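Local coordinates for protein CBIX (Paracoccus pantotrophus, PDB 4CCS) that probably catalyses the last step of siroheme biosynthesis in denitrifying bacteria, insertion of ferrous iron into sirohydrochlorin, as a chelatase of the CbiX family, at residues A[56-61]-A[87-92]; A[4-9]-A[51-56]; A[32-37]-A[221-226]. One frame throughout, in Å; residues are numbered along the deposited sequence.

Contact 1: A[56-61]-A[87-92]; sequences ETLIYP and RILPPF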
loop_
_atom_site.group_PDB
_atom_site.type_symbol
_atom_site.label_atom_id
_atom_site.label_comp_id
_atom_site.label_asym_id
_atom_site.label_seq_id
_atom_site.Cartn_x
_atom_site.Cartn_y
_atom_site.Cartn_z
ATOM N N GLU A 56 4.792 14.364 20.550
ATOM C CA GLU A 56 3.330 14.253 20.519
ATOM C C GLU A 56 2.772 14.045 19.096
ATOM O O GLU A 56 1.565 14.176 18.881
ATOM C CB GLU A 56 2.666 15.450 21.234
ATOM C CG GLU A 56 2.635 15.308 22.751
ATOM C CD GLU A 56 1.468 14.513 23.313
ATOM O OE1 GLU A 56 1.442 13.273 23.133
ATOM O OE2 GLU A 56 0.582 15.132 23.947
ATOM N N THR A 57 3.643 13.699 18.131
ATOM C CA THR A 57 3.224 13.464 16.739
ATOM C C THR A 57 2.851 11.990 16.539
ATOM O O THR A 57 3.521 11.108 17.084
ATOM C CB THR A 57 4.326 13.929 15.737
ATOM O OG1 THR A 57 4.658 15.299 15.978
ATOM C CG2 THR A 57 3.914 13.773 14.269
ATOM N N LEU A 58 1.786 11.731 15.759
ATOM C CA LEU A 58 1.385 10.375 15.376
ATOM C C LEU A 58 1.939 10.128 13.961
ATOM O O LEU A 58 1.855 11.007 13.111
ATOM C CB LEU A 58 -0.148 10.193 15.365
ATOM C CG LEU A 58 -0.945 10.446 16.664
ATOM C CD1 LEU A 58 -2.368 9.952 16.503
ATOM C CD2 LEU A 58 -0.325 9.745 17.853
ATOM N N ILE A 59 2.508 8.949 13.720
ATOM C CA ILE A 59 3.066 8.577 12.418
ATOM C C ILE A 59 2.183 7.522 11.753
ATOM O O ILE A 59 2.000 6.445 12.327
ATOM C CB ILE A 59 4.547 8.078 12.564
ATOM C CG1 ILE A 59 5.464 9.085 13.347
ATOM C CG2 ILE A 59 5.154 7.692 11.208
ATOM C CD1 ILE A 59 5.589 10.584 12.774
ATOM N N TYR A 60 1.639 7.820 10.554
ATOM C CA TYR A 60 0.891 6.817 9.786
ATOM C C TYR A 60 1.852 6.329 8.676
ATOM O O TYR A 60 2.066 7.045 7.697
ATOM C CB TYR A 60 -0.426 7.346 9.193
ATOM C CG TYR A 60 -1.230 6.276 8.475
ATOM C CD1 TYR A 60 -1.029 6.012 7.121
ATOM C CD2 TYR A 60 -2.193 5.527 9.150
ATOM C CE1 TYR A 60 -1.753 5.019 6.460
ATOM C CE2 TYR A 60 -2.932 4.539 8.495
ATOM C CZ TYR A 60 -2.699 4.280 7.152
ATOM O OH TYR A 60 -3.442 3.326 6.497
ATOM N N PRO A 61 2.448 5.141 8.849
ATOM C CA PRO A 61 3.392 4.634 7.847
ATOM C C PRO A 61 2.698 3.963 6.657
ATOM O O PRO A 61 1.885 3.050 6.837
ATOM C CB PRO A 61 4.272 3.661 8.637
ATOM C CG PRO A 61 3.452 3.249 9.837
ATOM C CD PRO A 61 2.275 4.188 9.972
ATOM N N ARG A 87 4.453 8.331 18.431
ATOM C CA ARG A 87 3.666 7.115 18.287
ATOM C C ARG A 87 3.521 6.692 16.824
ATOM O O ARG A 87 3.076 7.479 15.995
ATOM C CB ARG A 87 2.293 7.316 18.945
ATOM C CG ARG A 87 1.424 6.065 19.027
ATOM C CD ARG A 87 0.104 6.386 19.701
ATOM N NE ARG A 87 -0.882 5.325 19.504
ATOM C CZ ARG A 87 -2.179 5.451 19.768
ATOM N NH1 ARG A 87 -2.660 6.596 20.238
ATOM N NH2 ARG A 87 -3.006 4.436 19.554
ATOM N N ILE A 88 3.869 5.431 16.528
ATOM C CA ILE A 88 3.750 4.863 15.181
ATOM C C ILE A 88 2.469 4.027 15.103
ATOM O O ILE A 88 2.324 3.028 15.812
ATOM C CB ILE A 88 5.017 4.065 14.758
ATOM C CG1 ILE A 88 6.287 4.951 14.837
ATOM C CG2 ILE A 88 4.834 3.474 13.348
ATOM C CD1 ILE A 88 7.596 4.191 14.926
ATOM N N LEU A 89 1.551 4.438 14.240
ATOM C CA LEU A 89 0.279 3.753 14.042
ATOM C C LEU A 89 0.465 2.458 13.217
ATOM O O LEU A 89 1.541 2.286 12.620
ATOM C CB LEU A 89 -0.736 4.688 13.344
ATOM C CG LEU A 89 -1.004 6.065 13.972
ATOM C CD1 LEU A 89 -2.133 6.764 13.265
ATOM C CD2 LEU A 89 -1.256 5.971 15.481
ATOM N N PRO A 90 -0.568 1.555 13.171
ATOM C CA PRO A 90 -0.482 0.366 12.317
ATOM C C PRO A 90 -0.320 0.820 10.856
ATOM O O PRO A 90 -0.915 1.828 10.457
ATOM C CB PRO A 90 -1.830 -0.322 12.537
ATOM C CG PRO A 90 -2.154 -0.009 13.947
ATOM C CD PRO A 90 -1.648 1.391 14.180
ATOM N N PRO A 91 0.507 0.114 10.076
ATOM C CA PRO A 91 0.763 0.519 8.691
ATOM C C PRO A 91 -0.418 0.330 7.731
ATOM O O PRO A 91 -1.343 -0.435 8.015
ATOM C CB PRO A 91 1.957 -0.348 8.300
ATOM C CG PRO A 91 1.778 -1.584 9.090
ATOM C CD PRO A 91 1.270 -1.102 10.425
ATOM N N PHE A 92 -0.351 1.012 6.568
ATOM C CA PHE A 92 -1.311 0.946 5.460
ATOM C C PHE A 92 -1.713 -0.511 5.146
ATOM O O PHE A 92 -2.901 -0.793 4.978
ATOM C CB PHE A 92 -0.691 1.609 4.194
ATOM C CG PHE A 92 -1.521 1.508 2.930
ATOM C CD1 PHE A 92 -2.484 2.460 2.634
ATOM C CD2 PHE A 92 -1.345 0.451 2.042
ATOM C CE1 PHE A 92 -3.255 2.362 1.461
ATOM C CE2 PHE A 92 -2.131 0.343 0.888
ATOM C CZ PHE A 92 -3.081 1.298 0.608
#

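Contact 2: A[4-9]-A[51-56]; sequences NVLIVA and DRADDE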
loop_
_atom_site.group_PDB
_atom_site.type_symbol
_atom_site.label_atom_id
_atom_site.label_comp_id
_atom_site.label_asym_id
_atom_site.label_seq_id
_atom_site.Cartn_x
_atom_site.Cartn_y
_atom_site.Cartn_z
ATOM N N ASN A 4 -0.705 16.544 15.983
ATOM C CA ASN A 4 0.250 16.492 14.865
ATOM C C ASN A 4 0.286 15.093 14.235
ATOM O O ASN A 4 0.496 14.108 14.950
ATOM C CB ASN A 4 1.651 16.906 15.328
ATOM C CG ASN A 4 1.972 18.381 15.207
ATOM O OD1 ASN A 4 1.238 19.175 14.604
ATOM N ND2 ASN A 4 3.125 18.771 15.732
ATOM N N VAL A 5 0.050 15.000 12.911
ATOM C CA VAL A 5 0.074 13.713 12.184
ATOM C C VAL A 5 0.976 13.788 10.946
ATOM O O VAL A 5 0.808 14.672 10.106
ATOM C CB VAL A 5 -1.347 13.160 11.835
ATOM C CG1 VAL A 5 -1.268 11.813 11.102
ATOM C CG2 VAL A 5 -2.220 13.027 13.085
ATOM N N LEU A 6 1.894 12.822 10.817
ATOM C CA LEU A 6 2.764 12.739 9.652
ATOM C C LEU A 6 2.540 11.406 8.924
ATOM O O LEU A 6 2.693 10.350 9.530
ATOM C CB LEU A 6 4.232 12.933 10.099
ATOM C CG LEU A 6 5.307 13.196 9.033
ATOM C CD1 LEU A 6 4.963 14.413 8.138
ATOM C CD2 LEU A 6 6.658 13.422 9.697
ATOM N N ILE A 7 2.121 11.471 7.649
ATOM C CA ILE A 7 1.923 10.312 6.753
ATOM C C ILE A 7 3.290 10.115 6.097
ATOM O O ILE A 7 3.782 11.020 5.411
ATOM C CB ILE A 7 0.819 10.560 5.693
ATOM C CG1 ILE A 7 -0.516 11.080 6.305
ATOM C CG2 ILE A 7 0.597 9.324 4.809
ATOM C CD1 ILE A 7 -1.154 10.346 7.465
ATOM N N VAL A 8 3.921 8.968 6.366
ATOM C CA VAL A 8 5.294 8.688 5.940
ATOM C C VAL A 8 5.379 7.577 4.903
ATOM O O VAL A 8 4.902 6.468 5.137
ATOM C CB VAL A 8 6.193 8.407 7.180
ATOM C CG1 VAL A 8 7.621 8.034 6.773
ATOM C CG2 VAL A 8 6.209 9.606 8.129
ATOM N N ALA A 9 6.029 7.872 3.775
ATOM C CA ALA A 9 6.286 6.880 2.738
ATOM C C ALA A 9 7.750 6.441 2.778
ATOM O O ALA A 9 8.634 7.231 3.153
ATOM C CB ALA A 9 5.981 7.464 1.375
ATOM N N ASP A 51 12.045 15.882 10.614
ATOM C CA ASP A 51 12.374 16.899 11.617
ATOM C C ASP A 51 11.169 17.812 11.985
ATOM O O ASP A 51 11.269 18.556 12.961
ATOM C CB ASP A 51 13.656 17.698 11.302
ATOM C CG ASP A 51 13.823 18.284 9.920
ATOM O OD1 ASP A 51 12.825 18.803 9.369
ATOM O OD2 ASP A 51 14.975 18.351 9.446
ATOM N N ARG A 52 10.011 17.667 11.307
ATOM C CA ARG A 52 8.803 18.412 11.679
ATOM C C ARG A 52 8.042 17.680 12.813
ATOM O O ARG A 52 7.171 18.271 13.457
ATOM C CB ARG A 52 7.906 18.713 10.455
ATOM C CG ARG A 52 6.993 17.577 9.998
ATOM C CD ARG A 52 6.385 17.865 8.635
ATOM N NE ARG A 52 7.262 17.391 7.566
ATOM C CZ ARG A 52 6.979 17.427 6.268
ATOM N NH1 ARG A 52 5.823 17.933 5.846
ATOM N NH2 ARG A 52 7.850 16.970 5.381
ATOM N N ALA A 53 8.391 16.400 13.057
ATOM C CA ALA A 53 7.788 15.559 14.090
ATOM C C ALA A 53 8.377 15.839 15.464
ATOM O O ALA A 53 9.548 16.197 15.582
ATOM C CB ALA A 53 7.977 14.088 13.742
ATOM N N ASP A 54 7.561 15.635 16.506
ATOM C CA ASP A 54 7.950 15.770 17.908
ATOM C C ASP A 54 7.357 14.607 18.712
ATOM O O ASP A 54 6.711 13.730 18.128
ATOM C CB ASP A 54 7.569 17.152 18.485
ATOM C CG ASP A 54 6.129 17.593 18.296
ATOM O OD1 ASP A 54 5.222 16.724 18.349
ATOM O OD2 ASP A 54 5.899 18.813 18.152
ATOM N N ASP A 55 7.578 14.591 20.041
ATOM C CA ASP A 55 7.101 13.542 20.944
ATOM C C ASP A 55 5.576 13.352 20.972
ATOM O O ASP A 55 5.121 12.277 21.360
ATOM C CB ASP A 55 7.649 13.767 22.366
ATOM C CG ASP A 55 9.091 13.320 22.538
ATOM O OD1 ASP A 55 9.543 12.454 21.756
ATOM O OD2 ASP A 55 9.756 13.814 23.474
ATOM N N GLU A 56 4.792 14.364 20.550
ATOM C CA GLU A 56 3.330 14.253 20.519
ATOM C C GLU A 56 2.772 14.045 19.096
ATOM O O GLU A 56 1.565 14.176 18.881
ATOM C CB GLU A 56 2.666 15.450 21.234
ATOM C CG GLU A 56 2.635 15.308 22.751
ATOM C CD GLU A 56 1.468 14.513 23.313
ATOM O OE1 GLU A 56 1.442 13.273 23.133
ATOM O OE2 GLU A 56 0.582 15.132 23.947
#

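Contact 3: A[32-37]-A[221-226]; sequences PLVPQA and ESIKAA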
loop_
_atom_site.group_PDB
_atom_site.type_symbol
_atom_site.label_atom_id
_atom_site.label_comp_id
_atom_site.label_asym_id
_atom_site.label_seq_id
_atom_site.Cartn_x
_atom_site.Cartn_y
_atom_site.Cartn_z
ATOM N N PRO A 32 -8.888 17.423 5.265
ATOM C CA PRO A 32 -10.276 17.855 5.565
ATOM C C PRO A 32 -11.165 16.806 6.254
ATOM O O PRO A 32 -12.253 17.146 6.731
ATOM C CB PRO A 32 -10.832 18.260 4.202
ATOM C CG PRO A 32 -10.039 17.486 3.220
ATOM C CD PRO A 32 -8.667 17.398 3.803
ATOM N N LEU A 33 -10.679 15.551 6.342
ATOM C CA LEU A 33 -11.388 14.433 6.954
ATOM C C LEU A 33 -11.018 14.210 8.426
ATOM O O LEU A 33 -11.690 13.426 9.095
ATOM C CB LEU A 33 -11.198 13.147 6.112
ATOM C CG LEU A 33 -11.442 13.262 4.600
ATOM C CD1 LEU A 33 -11.081 11.979 3.896
ATOM C CD2 LEU A 33 -12.886 13.644 4.280
ATOM N N VAL A 34 -9.952 14.882 8.930
ATOM C CA VAL A 34 -9.494 14.808 10.331
ATOM C C VAL A 34 -9.312 16.262 10.863
ATOM O O VAL A 34 -8.173 16.671 11.098
ATOM C CB VAL A 34 -8.193 13.970 10.540
ATOM C CG1 VAL A 34 -7.991 13.600 12.009
ATOM C CG2 VAL A 34 -8.167 12.729 9.673
ATOM N N PRO A 35 -10.421 17.042 11.056
ATOM C CA PRO A 35 -10.291 18.436 11.513
ATOM C C PRO A 35 -9.578 18.637 12.855
ATOM O O PRO A 35 -8.953 19.677 13.049
ATOM C CB PRO A 35 -11.742 18.941 11.552
ATOM C CG PRO A 35 -12.490 18.040 10.643
ATOM C CD PRO A 35 -11.845 16.700 10.843
ATOM N N GLN A 36 -9.627 17.641 13.757
ATOM C CA GLN A 36 -8.982 17.707 15.072
ATOM C C GLN A 36 -7.440 17.547 15.019
ATOM O O GLN A 36 -6.778 17.625 16.055
ATOM C CB GLN A 36 -9.622 16.704 16.057
ATOM C CG GLN A 36 -9.510 15.228 15.645
ATOM C CD GLN A 36 -10.687 14.711 14.837
ATOM O OE1 GLN A 36 -10.986 15.190 13.736
ATOM N NE2 GLN A 36 -11.340 13.662 15.327
ATOM N N ALA A 37 -6.877 17.343 13.822
ATOM C CA ALA A 37 -5.435 17.165 13.658
ATOM C C ALA A 37 -4.831 17.994 12.519
ATOM O O ALA A 37 -5.548 18.400 11.606
ATOM C CB ALA A 37 -5.130 15.684 13.428
ATOM N N GLU A 221 -9.803 7.521 9.044
ATOM C CA GLU A 221 -10.477 6.699 10.063
ATOM C C GLU A 221 -9.489 6.049 10.995
ATOM O O GLU A 221 -9.755 5.989 12.191
ATOM C CB GLU A 221 -11.470 5.676 9.457
ATOM C CG GLU A 221 -12.617 6.315 8.678
ATOM C CD GLU A 221 -13.509 7.316 9.402
ATOM O OE1 GLU A 221 -13.620 7.236 10.643
ATOM O OE2 GLU A 221 -14.122 8.165 8.719
ATOM N N SER A 222 -8.310 5.645 10.477
ATOM C CA SER A 222 -7.246 5.070 11.287
ATOM C C SER A 222 -6.593 6.107 12.218
ATOM O O SER A 222 -6.232 5.758 13.338
ATOM C CB SER A 222 -6.219 4.363 10.408
ATOM O OG SER A 222 -6.835 3.205 9.869
ATOM N N ILE A 223 -6.469 7.375 11.768
ATOM C CA ILE A 223 -5.933 8.479 12.578
ATOM C C ILE A 223 -6.942 8.799 13.719
ATOM O O ILE A 223 -6.556 8.809 14.892
ATOM C CB ILE A 223 -5.622 9.746 11.720
ATOM C CG1 ILE A 223 -4.447 9.493 10.725
ATOM C CG2 ILE A 223 -5.312 10.950 12.629
ATOM C CD1 ILE A 223 -4.388 10.502 9.570
ATOM N N LYS A 224 -8.215 9.057 13.353
ATOM C CA LYS A 224 -9.330 9.363 14.270
ATOM C C LYS A 224 -9.450 8.328 15.396
ATOM O O LYS A 224 -9.653 8.708 16.547
ATOM C CB LYS A 224 -10.656 9.465 13.506
ATOM C CG LYS A 224 -10.855 10.786 12.770
ATOM C CD LYS A 224 -12.282 10.951 12.253
ATOM C CE LYS A 224 -12.460 10.506 10.821
ATOM N NZ LYS A 224 -13.829 10.796 10.320
ATOM N N ALA A 225 -9.272 7.030 15.065
ATOM C CA ALA A 225 -9.324 5.910 16.011
ATOM C C ALA A 225 -8.163 5.927 17.008
ATOM O O ALA A 225 -8.307 5.405 18.117
ATOM C CB ALA A 225 -9.339 4.585 15.253
ATOM N N ALA A 226 -7.010 6.505 16.616
ATOM C CA ALA A 226 -5.822 6.579 17.473
ATOM C C ALA A 226 -5.765 7.847 18.346
ATOM O O ALA A 226 -4.904 7.949 19.224
ATOM C CB ALA A 226 -4.566 6.450 16.635
#

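Contact 1: A[56-61]-A[87-92]
Four backbone hydrogen bonds tie residues 56-61 to residues 87-92, segments that carry the neighbouring parallel strands 57-61 and 87-88, joined through helix 68-80 in a beta-alpha-beta unit. The ladder starts weakly, with Arg87 N 3.2 Å from Thr57 O. It then tightens: Arg87 O accepts from Ile59 N at 2.8 Å, and Ile59 O accepts from Leu89 N over the same length. Beyond the regular strand, Pro61 O is still gripped by Phe92 N at 3.0 Å, while Pro91 CA supplies a CH...O contact to that oxygen.

The apolar contacts divide between the two faces of the sheet. On one, Leu58 and Arg87 run side by side in the same direction, and Leu58 CD2 rests 3.7 Å from Arg87 CB. Farther along this face Leu89 CD1 approaches the edge of the Tyr60 ring. On the other face Ile59 meets Ile88, and Pro61 CG touches Ile88 CG2 at 3.8 Å as the two side chains cross obliquely; Leu74 and Leu78 of helix 68-80 pack against Ile59.

Tyr60 carries the remaining contact. With CG anti to the backbone N (chi1 -176°), its ring extends along the neighbouring segment past Pro90 O, and OH comes to 3.4 Å from Phe92 CA. The hydroxyl is hydrogen-bonded to Asp95, just beyond this segment.

Proline has no amide hydrogen to give, and three of them lie in the paired segments. Regular pairing accordingly gives way after Leu89 N, where Pro61 CD sits 3.3 Å from Leu89 O in place of a donor. The single bond from Phe92 N resumes the connection, leaving the outgoing chain held by one amide and by proline and aromatic surfaces.

Contact 2: A[4-9]-A[51-56]
Strand 4-9 is an inner strand of the parallel sheet in the N-terminal half of this chelatase-family protein, and Leu6 and Asn4 on one of its faces meet the loop 51-56 that leads into the neighbouring strand 57-61. The loop passes over the strand without pairing with it, so side chains make most of the contact.

Leu6 reaches up to the loop with CG anti to its own amide nitrogen (chi1 -167°), which directs the branch point toward the loop, so that both methyl groups reach it. CD1 lies 3.8 Å from Arg52 CD and stands over one face of the guanidinium, 3.7 Å above the plane and displaced toward the rim. The two side chains cross at about a right angle, the arginine bending at chi3 so that its flat end passes over the leucine. CD2 turns to Ala53 CB at 4.3 Å. Leu6 is buried, and here the aliphatic part of a surface arginine supplies some of its cover; Arg52 also touches Arg40 and Ala42 of strand 38-43.

Nearer the start of the strand, Asn4 and Asp54 approach with amide and carboxylate planes 24° apart. Asn4 ND2 remains 3.7 Å from Asp54 OD2, a polar proximity too long for a hydrogen bond. The carboxylate is committed instead to its own loop: OD1 accepts from Glu56 N in an Asx turn and also bonds to Thr57 OG1. With an alanine in place of Asp54, Glu56 N and Thr57 OG1 would probably lose their shared acceptor, and the turn into strand 57-61 is likely to be less fixed. In that turn Glu56 N lies 3.3 Å from Asp54 OD1 and meets it from above the carboxylate, 37° out of its plane.

Contact 3: A[32-37]-A[221-226]
Val34 holds CG1 anti to its backbone N (chi1 -164°) and Ile223 does the same with CG2, and these two methyl groups meet at 3.8 Å. The lysine beside them bends at chi3 (-94°), which carries CE and NZ of Lys224 back along the loop that precedes strand 38-43.

Helix 215-226, near the end of the chain, thereby closes on a type I beta turn spanning Val34 to Ala37, in which Ala37 N bonds to Val34 O at 3.1 Å. Val34 CG1 also lies 4.1 Å from Lys224 CG, the two side chains sliding past each other in opposite directions. From across, nearly at a right angle, Gln36 brings NE2 to 3.9 Å from the same CG. Lys224 CE rests 3.5 Å from Leu33 O. Val5 and Ile7 of strand 4-9 pack on Ile223, continuing the apolar layer into the sheet.

The lysine ammonium is claimed from within its own helix: NZ forms a salt bridge with Glu221 OE2 at 3.1 Å, one turn back, entering from above the carboxylate plane. Charge is thus paired along the helix, while the methylene chain of Lys224 faces the loop. The link between loop and helix consequently rests on methyl and methylene packing, with a buried valine and isoleucine at its centre and polar groups around the margin.

How the contacts relate
All three contacts gather round the N-terminal parallel sheet, ordered 38-43, 4-9, 57-61, 87-88, and lie on the same side of the chain's centre. Contacts 1 and 2 share Glu56, with centres about 8 Å apart; along the chain contact 2 comes first, and contact 1 follows from the residue they share. Contact 3, centred about 12 Å from contact 1 and 14 Å from contact 2, spans nearly the whole chain, and its segments enclose those of contact 1 while alternating with those of contact 2. Helix 215-226 thus returns to cover the sheet, with Ile223 against Val5 and Ile7 and Ala226 against Leu58 and Leu89, so the C-terminal end of the protein completes its N-terminal half.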